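Local coordinates for protein esterase YbfF (Escherichia coli, PDB 3BF7) that probably hydrolyses ester or thioester bonds, as an alpha/beta-hydrolase with a helical cap and a substrate-binding crevice generated by the arrangement of its domains, at residues K93-D107 / H184-H196. The protein carries 1 engineered substitution. Sequence-based numbering, arbitrary orientation.
Sequences KAVMALTALAPDRID and HIVGWEKIPAWDH
The ammonium group of K93 shows how one lysine can tie a helix to the chain that returns to the sheet: NZ bonds to the carbonyl O of G187 at 2.8 Å and also to the carbonyl O of V117. At G187 the donor sits above the carbonyl plane, 41° out of it. The carbonyl O of V186 lies almost as near, 2.9 Å from K93 NZ, but at an angle too poor for a bond. The K93 chain, extended beyond CG, carries NZ to the G187 carbonyl, and its methylenes cross the W188 ring obliquely, at CZ3 and CE3, with K93 CG 3.6 Å from W188 CZ3. The same ring directs its edge at the helix backbone, where K93 O lies in the ring plane, while its indole NE1 bonds to Q220 OE1.

K93 to A100 belong to the helix that, in this alpha/beta-hydrolase fold, follows the probable nucleophile elbow and leads into strand 106-112. The facing chain runs from helix 182-186 toward strand 198-201, the next strand of the central sheet, and lies along helix 90-101.

Farther along, I191 lays its CB and CG2 against A100 CB and sends CD1 toward M96 O and T99 OG1. The hydroxyl of T99 is well occupied: T99 OG1 donates to M96 O at 2.7 Å, in the carbonyl plane, and accepts from a water that also donates to P192 O. With chi1 at 68° directing OG1 to these partners, CB and CG2 are left for W194. There T99 CB makes a CH-pi contact, 3.7 Å from the five-membered ring centroid, and H196 ND1 lies over the opposite face, toward the rim. A second water accepts from W194 NE1 at 2.9 Å and donates to P103 O, while D107 O meets the six-membered end of the indole edge-on, 3.8 Å from CH2.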
ATOM      1  N   LYS A  93       6.001   1.333  -1.850  1.00  5.54           N
ATOM      2  CA  LYS A  93       6.924   1.909  -2.822  1.00  5.42           C
ATOM      3  C   LYS A  93       6.658   3.413  -2.969  1.00  5.20           C
ATOM      4  O   LYS A  93       7.596   4.197  -3.100  1.00  6.08           O
ATOM      5  CB  LYS A  93       6.811   1.191  -4.173  1.00  6.12           C
ATOM      6  CG  LYS A  93       7.740  -0.016  -4.289  1.00  6.03           C
ATOM      7  CD  LYS A  93       7.563  -0.746  -5.612  1.00  6.17           C
ATOM      8  CE  LYS A  93       8.651  -1.792  -5.825  1.00  5.90           C
ATOM      9  NZ  LYS A  93       8.446  -2.536  -7.102  1.00  6.64           N
ATOM     10  N   ALA A  94       5.394   3.827  -2.920  1.00  5.73           N
ATOM     11  CA  ALA A  94       5.076   5.249  -3.022  1.00  6.47           C
ATOM     12  C   ALA A  94       5.665   6.005  -1.827  1.00  5.63           C
ATOM     13  O   ALA A  94       6.228   7.092  -1.978  1.00  6.33           O
ATOM     14  CB  ALA A  94       3.564   5.448  -3.075  1.00  7.38           C
ATOM     15  N   VAL A  95       5.538   5.421  -0.640  1.00  6.12           N
ATOM     16  CA  VAL A  95       6.061   6.034   0.574  1.00  6.06           C
ATOM     17  C   VAL A  95       7.588   6.077   0.548  1.00  6.21           C
ATOM     18  O   VAL A  95       8.193   7.064   0.971  1.00  6.61           O
ATOM     19  CB  VAL A  95       5.563   5.265   1.817  1.00  8.22           C
ATOM     20  CG1 VAL A  95       6.347   5.679   3.056  1.00 11.31           C
ATOM     21  CG2 VAL A  95       4.071   5.524   2.004  1.00  8.94           C
ATOM     22  N   MET A  96       8.218   5.012   0.059  1.00  6.20           N
ATOM     23  CA  MET A  96       9.671   5.018  -0.026  1.00  6.46           C
ATOM     24  C   MET A  96      10.121   6.083  -1.027  1.00  6.55           C
ATOM     25  O   MET A  96      11.113   6.773  -0.800  1.00  6.79           O
ATOM     26  CB  MET A  96      10.208   3.643  -0.431  1.00  6.59           C
ATOM     27  CG  MET A  96      10.069   2.599   0.671  1.00  6.37           C
ATOM     28  SD  MET A  96      10.840   1.010   0.292  1.00  6.57           S
ATOM     29  CE  MET A  96       9.720   0.374  -0.961  1.00  7.38           C
ATOM     30  N   ALA A  97       9.393   6.223  -2.131  1.00  6.83           N
ATOM     31  CA  ALA A  97       9.739   7.226  -3.134  1.00  7.65           C
ATOM     32  C   ALA A  97       9.595   8.633  -2.554  1.00  7.38           C
ATOM     33  O   ALA A  97      10.308   9.553  -2.963  1.00  8.05           O
ATOM     34  CB  ALA A  97       8.851   7.068  -4.362  1.00  8.18           C
ATOM     35  N   LEU A  98       8.678   8.800  -1.604  1.00  6.93           N
ATOM     36  CA  LEU A  98       8.474  10.101  -0.984  1.00  7.35           C
ATOM     37  C   LEU A  98       9.727  10.561  -0.241  1.00  7.69           C
ATOM     38  O   LEU A  98       9.980  11.761  -0.145  1.00  8.19           O
ATOM     39  CB  LEU A  98       7.283  10.056  -0.021  1.00  7.61           C
ATOM     40  CG  LEU A  98       6.955  11.369   0.705  1.00  8.20           C
ATOM     41  CD1 LEU A  98       6.611  12.461  -0.300  1.00 10.44           C
ATOM     42  CD2 LEU A  98       5.792  11.140   1.659  1.00  9.56           C
ATOM     43  N   THR A  99      10.518   9.624   0.279  1.00  7.63           N
ATOM     44  CA  THR A  99      11.731  10.018   0.992  1.00  9.12           C
ATOM     45  C   THR A  99      12.710  10.738   0.070  1.00 10.12           C
ATOM     46  O   THR A  99      13.499  11.566   0.524  1.00 11.73           O
ATOM     47  CB  THR A  99      12.478   8.812   1.634  1.00  8.84           C
ATOM     48  OG1 THR A  99      13.018   7.966   0.611  1.00  9.40           O
ATOM     49  CG2 THR A  99      11.545   8.015   2.528  1.00  9.78           C
ATOM     50  N   ALA A 100      12.661  10.426  -1.221  1.00 10.39           N
ATOM     51  CA  ALA A 100      13.553  11.058  -2.185  1.00 11.34           C
ATOM     52  C   ALA A 100      12.993  12.388  -2.676  1.00 11.56           C
ATOM     53  O   ALA A 100      13.745  13.320  -2.963  1.00 14.80           O
ATOM     54  CB  ALA A 100      13.788  10.124  -3.367  1.00 14.00           C
ATOM     55  N   LEU A 101      11.671  12.478  -2.757  1.00 10.84           N
ATOM     56  CA  LEU A 101      11.019  13.686  -3.245  1.00 10.69           C
ATOM     57  C   LEU A 101      10.863  14.796  -2.208  1.00 10.25           C
ATOM     58  O   LEU A 101      11.167  15.957  -2.492  1.00 12.03           O
ATOM     59  CB  LEU A 101       9.641  13.336  -3.822  1.00 10.36           C
ATOM     60  CG  LEU A 101       8.903  14.477  -4.527  1.00 11.79           C
ATOM     61  CD1 LEU A 101       9.695  14.914  -5.750  1.00 12.18           C
ATOM     62  CD2 LEU A 101       7.513  14.018  -4.932  1.00 11.80           C
ATOM     63  N   ALA A 102      10.390  14.446  -1.016  1.00 11.34           N
ATOM     64  CA  ALA A 102      10.178  15.436   0.038  1.00 11.05           C
ATOM     65  C   ALA A 102      10.418  14.825   1.413  1.00 11.10           C
ATOM     66  O   ALA A 102       9.488  14.648   2.200  1.00 10.24           O
ATOM     67  CB  ALA A 102       8.758  15.983  -0.051  1.00 13.06           C
ATOM     68  N   PRO A 103      11.682  14.510   1.727  1.00 11.30           N
ATOM     69  CA  PRO A 103      12.029  13.910   3.019  1.00 12.89           C
ATOM     70  C   PRO A 103      11.564  14.674   4.257  1.00 13.60           C
ATOM     71  O   PRO A 103      11.251  14.063   5.280  1.00 13.67           O
ATOM     72  CB  PRO A 103      13.551  13.787   2.945  1.00 13.98           C
ATOM     73  CG  PRO A 103      13.942  14.917   2.038  1.00 13.42           C
ATOM     74  CD  PRO A 103      12.896  14.831   0.955  1.00 12.70           C
ATOM     75  N   ASP A 104      11.513  15.997   4.169  1.00 13.80           N
ATOM     76  CA  ASP A 104      11.096  16.801   5.314  1.00 14.62           C
ATOM     77  C   ASP A 104       9.620  16.638   5.673  1.00 13.57           C
ATOM     78  O   ASP A 104       9.182  17.090   6.732  1.00 14.51           O
ATOM     79  CB  ASP A 104      11.406  18.280   5.068  1.00 18.12           C
ATOM     80  CG  ASP A 104      12.892  18.543   4.901  1.00 21.38           C
ATOM     81  OD1 ASP A 104      13.690  17.950   5.657  1.00 23.31           O
ATOM     82  OD2 ASP A 104      13.262  19.349   4.022  1.00 25.04           O
ATOM     83  N   ARG A 105       8.855  15.989   4.801  1.00 12.09           N
ATOM     84  CA  ARG A 105       7.434  15.789   5.060  1.00 11.69           C
ATOM     85  C   ARG A 105       7.162  14.439   5.724  1.00 11.27           C
ATOM     86  O   ARG A 105       6.016  14.118   6.042  1.00 11.04           O
ATOM     87  CB  ARG A 105       6.632  15.891   3.757  1.00 12.24           C
ATOM     88  CG  ARG A 105       6.856  17.186   2.971  1.00 12.82           C
ATOM     89  CD  ARG A 105       6.555  18.432   3.803  1.00 13.19           C
ATOM     90  NE  ARG A 105       5.131  18.609   4.082  1.00 12.60           N
ATOM     91  CZ  ARG A 105       4.243  19.082   3.212  1.00 12.08           C
ATOM     92  NH1 ARG A 105       4.622  19.431   1.991  1.00 12.05           N
ATOM     93  NH2 ARG A 105       2.972  19.214   3.567  1.00 12.43           N
ATOM     94  N   ILE A 106       8.218  13.658   5.942  1.00 11.04           N
ATOM     95  CA  ILE A 106       8.091  12.338   6.558  1.00 12.32           C
ATOM     96  C   ILE A 106       8.761  12.252   7.927  1.00 13.13           C
ATOM     97  O   ILE A 106       9.875  12.747   8.121  1.00 14.58           O
ATOM     98  CB  ILE A 106       8.732  11.243   5.678  1.00 13.98           C
ATOM     99  CG1 ILE A 106       8.176  11.314   4.259  1.00 15.48           C
ATOM    100  CG2 ILE A 106       8.465   9.867   6.279  1.00 13.55           C
ATOM    101  CD1 ILE A 106       8.881  10.388   3.289  1.00 17.05           C
ATOM    102  N   ASP A 107       8.075  11.619   8.872  1.00 12.89           N
ATOM    103  CA  ASP A 107       8.609  11.419  10.211  1.00 13.55           C
ATOM    104  C   ASP A 107       9.151   9.993  10.192  1.00 13.11           C
ATOM    105  O   ASP A 107      10.322   9.771   9.886  1.00 13.22           O
ATOM    106  CB  ASP A 107       7.501  11.552  11.259  1.00 15.82           C
ATOM    107  CG  ASP A 107       8.035  11.518  12.678  1.00 17.07           C
ATOM    108  OD1 ASP A 107       9.244  11.261  12.854  1.00 18.62           O
ATOM    109  OD2 ASP A 107       7.244  11.744  13.616  1.00 18.97           O
ATOM    110  N   HIS A 184       5.791  -0.294 -14.566  1.00  7.68           N
ATOM    111  CA  HIS A 184       6.271   0.754 -13.676  1.00  8.11           C
ATOM    112  C   HIS A 184       5.840   0.497 -12.242  1.00  8.37           C
ATOM    113  O   HIS A 184       6.486   0.954 -11.301  1.00 10.76           O
ATOM    114  CB  HIS A 184       5.752   2.119 -14.128  1.00  8.87           C
ATOM    115  CG  HIS A 184       6.010   2.406 -15.571  1.00  9.33           C
ATOM    116  ND1 HIS A 184       7.231   2.182 -16.166  1.00 10.40           N
ATOM    117  CD2 HIS A 184       5.199   2.890 -16.542  1.00 10.88           C
ATOM    118  CE1 HIS A 184       7.164   2.513 -17.444  1.00 10.91           C
ATOM    119  NE2 HIS A 184       5.941   2.945 -17.697  1.00 12.03           N
ATOM    120  N   ILE A 185       4.746  -0.234 -12.076  1.00  8.03           N
ATOM    121  CA  ILE A 185       4.236  -0.540 -10.746  1.00  8.29           C
ATOM    122  C   ILE A 185       5.067  -1.652 -10.098  1.00  8.16           C
ATOM    123  O   ILE A 185       5.447  -1.549  -8.929  1.00  8.25           O
ATOM    124  CB  ILE A 185       2.742  -0.923 -10.829  1.00  7.97           C
ATOM    125  CG1 ILE A 185       1.947   0.273 -11.375  1.00  9.25           C
ATOM    126  CG2 ILE A 185       2.217  -1.331  -9.455  1.00  9.24           C
ATOM    127  CD1 ILE A 185       0.508  -0.041 -11.729  1.00 10.18           C
ATOM    128  N   VAL A 186       5.358  -2.713 -10.846  1.00  8.26           N
ATOM    129  CA  VAL A 186       6.188  -3.786 -10.307  1.00  8.65           C
ATOM    130  C   VAL A 186       7.642  -3.322 -10.367  1.00  6.88           C
ATOM    131  O   VAL A 186       8.523  -3.890  -9.713  1.00  7.33           O
ATOM    132  CB  VAL A 186       6.036  -5.095 -11.118  1.00 11.17           C
ATOM    133  CG1 VAL A 186       4.612  -5.584 -11.026  1.00 14.99           C
ATOM    134  CG2 VAL A 186       6.430  -4.876 -12.564  1.00 14.03           C
ATOM    135  N   GLY A 187       7.868  -2.276 -11.158  1.00  6.93           N
ATOM    136  CA  GLY A 187       9.192  -1.710 -11.326  1.00  7.38           C
ATOM    137  C   GLY A 187       9.600  -0.766 -10.211  1.00  7.60           C
ATOM    138  O   GLY A 187       8.964  -0.698  -9.155  1.00  7.54           O
ATOM    139  N   TRP A 188      10.666  -0.014 -10.455  1.00  8.22           N
ATOM    140  CA  TRP A 188      11.182   0.887  -9.437  1.00  7.83           C
ATOM    141  C   TRP A 188      12.220   1.839 -10.005  1.00  9.08           C
ATOM    142  O   TRP A 188      12.871   1.535 -11.000  1.00  9.71           O
ATOM    143  CB  TRP A 188      11.828   0.055  -8.323  1.00  7.05           C
ATOM    144  CG  TRP A 188      12.379   0.855  -7.190  1.00  6.82           C
ATOM    145  CD1 TRP A 188      13.687   0.952  -6.809  1.00  6.97           C
ATOM    146  CD2 TRP A 188      11.634   1.666  -6.279  1.00  6.54           C
ATOM    147  NE1 TRP A 188      13.803   1.772  -5.712  1.00  7.18           N
ATOM    148  CE2 TRP A 188      12.556   2.221  -5.363  1.00  6.36           C
ATOM    149  CE3 TRP A 188      10.274   1.971  -6.141  1.00  7.58           C
ATOM    150  CZ2 TRP A 188      12.162   3.074  -4.332  1.00  7.25           C
ATOM    151  CZ3 TRP A 188       9.881   2.819  -5.117  1.00  8.46           C
ATOM    152  CH2 TRP A 188      10.823   3.358  -4.221  1.00  7.39           C
ATOM    153  N   GLU A 189      12.358   2.992  -9.360  1.00  9.51           N
ATOM    154  CA  GLU A 189      13.348   3.995  -9.730  1.00  9.81           C
ATOM    155  C   GLU A 189      14.227   4.125  -8.488  1.00  8.92           C
ATOM    156  O   GLU A 189      13.764   4.584  -7.446  1.00  9.36           O
ATOM    157  CB  GLU A 189      12.675   5.336 -10.030  1.00 11.74           C
ATOM    158  CG  GLU A 189      13.624   6.400 -10.556  1.00 13.28           C
ATOM    159  CD  GLU A 189      14.211   6.032 -11.903  1.00 14.80           C
ATOM    160  OE1 GLU A 189      13.423   5.693 -12.812  1.00 16.70           O
ATOM    161  OE2 GLU A 189      15.449   6.087 -12.057  1.00 14.87           O
ATOM    162  N   LYS A 190      15.483   3.705  -8.583  1.00  8.94           N
ATOM    163  CA  LYS A 190      16.373   3.783  -7.428  1.00 10.18           C
ATOM    164  C   LYS A 190      16.422   5.185  -6.837  1.00  9.60           C
ATOM    165  O   LYS A 190      16.435   6.183  -7.562  1.00  9.82           O
ATOM    166  CB  LYS A 190      17.783   3.320  -7.801  1.00 12.84           C
ATOM    167  CG  LYS A 190      17.911   1.814  -7.974  1.00 17.38           C
ATOM    168  CD  LYS A 190      19.361   1.416  -8.209  1.00 20.24           C
ATOM    169  CE  LYS A 190      19.530  -0.095  -8.229  1.00 24.04           C
ATOM    170  NZ  LYS A 190      18.749  -0.733  -9.321  1.00 26.66           N
ATOM    171  N   ILE A 191      16.448   5.251  -5.511  1.00  8.99           N
ATOM    172  CA  ILE A 191      16.473   6.524  -4.808  1.00  8.94           C
ATOM    173  C   ILE A 191      17.723   6.681  -3.958  1.00  8.32           C
ATOM    174  O   ILE A 191      18.414   5.705  -3.671  1.00  7.98           O
ATOM    175  CB  ILE A 191      15.248   6.664  -3.871  1.00  8.71           C
ATOM    176  CG1 ILE A 191      15.280   5.574  -2.793  1.00  8.82           C
ATOM    177  CG2 ILE A 191      13.963   6.573  -4.682  1.00 10.74           C
ATOM    178  CD1 ILE A 191      14.183   5.707  -1.746  1.00  9.86           C
ATOM    179  N   PRO A 192      18.036   7.924  -3.557  1.00  8.44           N
ATOM    180  CA  PRO A 192      19.215   8.165  -2.722  1.00  9.23           C
ATOM    181  C   PRO A 192      18.943   7.577  -1.341  1.00  8.75           C
ATOM    182  O   PRO A 192      17.789   7.362  -0.963  1.00  8.79           O
ATOM    183  CB  PRO A 192      19.306   9.689  -2.677  1.00 10.96           C
ATOM    184  CG  PRO A 192      18.658  10.116  -3.958  1.00 13.47           C
ATOM    185  CD  PRO A 192      17.469   9.196  -4.036  1.00 10.60           C
ATOM    186  N   ALA A 193      20.001   7.325  -0.584  1.00  8.34           N
ATOM    187  CA  ALA A 193      19.846   6.766   0.747  1.00  8.17           C
ATOM    188  C   ALA A 193      19.070   7.703   1.665  1.00  8.64           C
ATOM    189  O   ALA A 193      19.249   8.924   1.627  1.00  9.87           O
ATOM    190  CB  ALA A 193      21.216   6.474   1.346  1.00  9.85           C
ATOM    191  N   TRP A 194      18.192   7.118   2.475  1.00  7.61           N
ATOM    192  CA  TRP A 194      17.418   7.873   3.455  1.00  8.22           C
ATOM    193  C   TRP A 194      18.047   7.456   4.786  1.00  8.16           C
ATOM    194  O   TRP A 194      17.838   6.335   5.262  1.00  8.45           O
ATOM    195  CB  TRP A 194      15.941   7.476   3.402  1.00  9.25           C
ATOM    196  CG  TRP A 194      15.036   8.368   4.206  1.00  8.94           C
ATOM    197  CD1 TRP A 194      14.864   9.716   4.056  1.00  9.76           C
ATOM    198  CD2 TRP A 194      14.140   7.965   5.247  1.00  9.24           C
ATOM    199  NE1 TRP A 194      13.913  10.175   4.934  1.00 10.18           N
ATOM    200  CE2 TRP A 194      13.451   9.121   5.678  1.00  8.85           C
ATOM    201  CE3 TRP A 194      13.850   6.737   5.856  1.00  9.84           C
ATOM    202  CZ2 TRP A 194      12.487   9.085   6.690  1.00 10.05           C
ATOM    203  CZ3 TRP A 194      12.891   6.701   6.862  1.00 10.03           C
ATOM    204  CH2 TRP A 194      12.221   7.871   7.269  1.00 10.52           C
ATOM    205  N   ASP A 195      18.834   8.355   5.370  1.00  8.41           N
ATOM    206  CA  ASP A 195      19.546   8.070   6.612  1.00  8.15           C
ATOM    207  C   ASP A 195      18.723   8.225   7.883  1.00  8.29           C
ATOM    208  O   ASP A 195      19.055   9.022   8.764  1.00  9.62           O
ATOM    209  CB  ASP A 195      20.808   8.936   6.697  1.00  9.43           C
ATOM    210  CG  ASP A 195      21.828   8.579   5.633  1.00  8.83           C
ATOM    211  OD1 ASP A 195      22.171   7.387   5.518  1.00  8.96           O
ATOM    212  OD2 ASP A 195      22.296   9.488   4.914  1.00 12.79           O
ATOM    213  N   HIS A 196      17.655   7.439   7.971  1.00  8.18           N
ATOM    214  CA  HIS A 196      16.764   7.445   9.126  1.00  9.00           C
ATOM    215  C   HIS A 196      16.217   6.041   9.326  1.00  8.60           C
ATOM    216  O   HIS A 196      16.075   5.281   8.367  1.00  8.65           O
ATOM    217  CB  HIS A 196      15.591   8.401   8.902  1.00  9.96           C
ATOM    218  CG  HIS A 196      16.000   9.821   8.668  1.00 10.29           C
ATOM    219  ND1 HIS A 196      16.210  10.342   7.409  1.00 13.05           N
ATOM    220  CD2 HIS A 196      16.262  10.824   9.539  1.00 12.50           C
ATOM    221  CE1 HIS A 196      16.582  11.605   7.516  1.00 12.58           C
ATOM    222  NE2 HIS A 196      16.621  11.922   8.797  1.00 15.71           N
TER
HETATM  223  O   HOH W   1      15.567   8.882  -0.514  1.00 12.98           O
HETATM  224  O   HOH W   2      13.137  12.529   6.443  1.00 13.74           O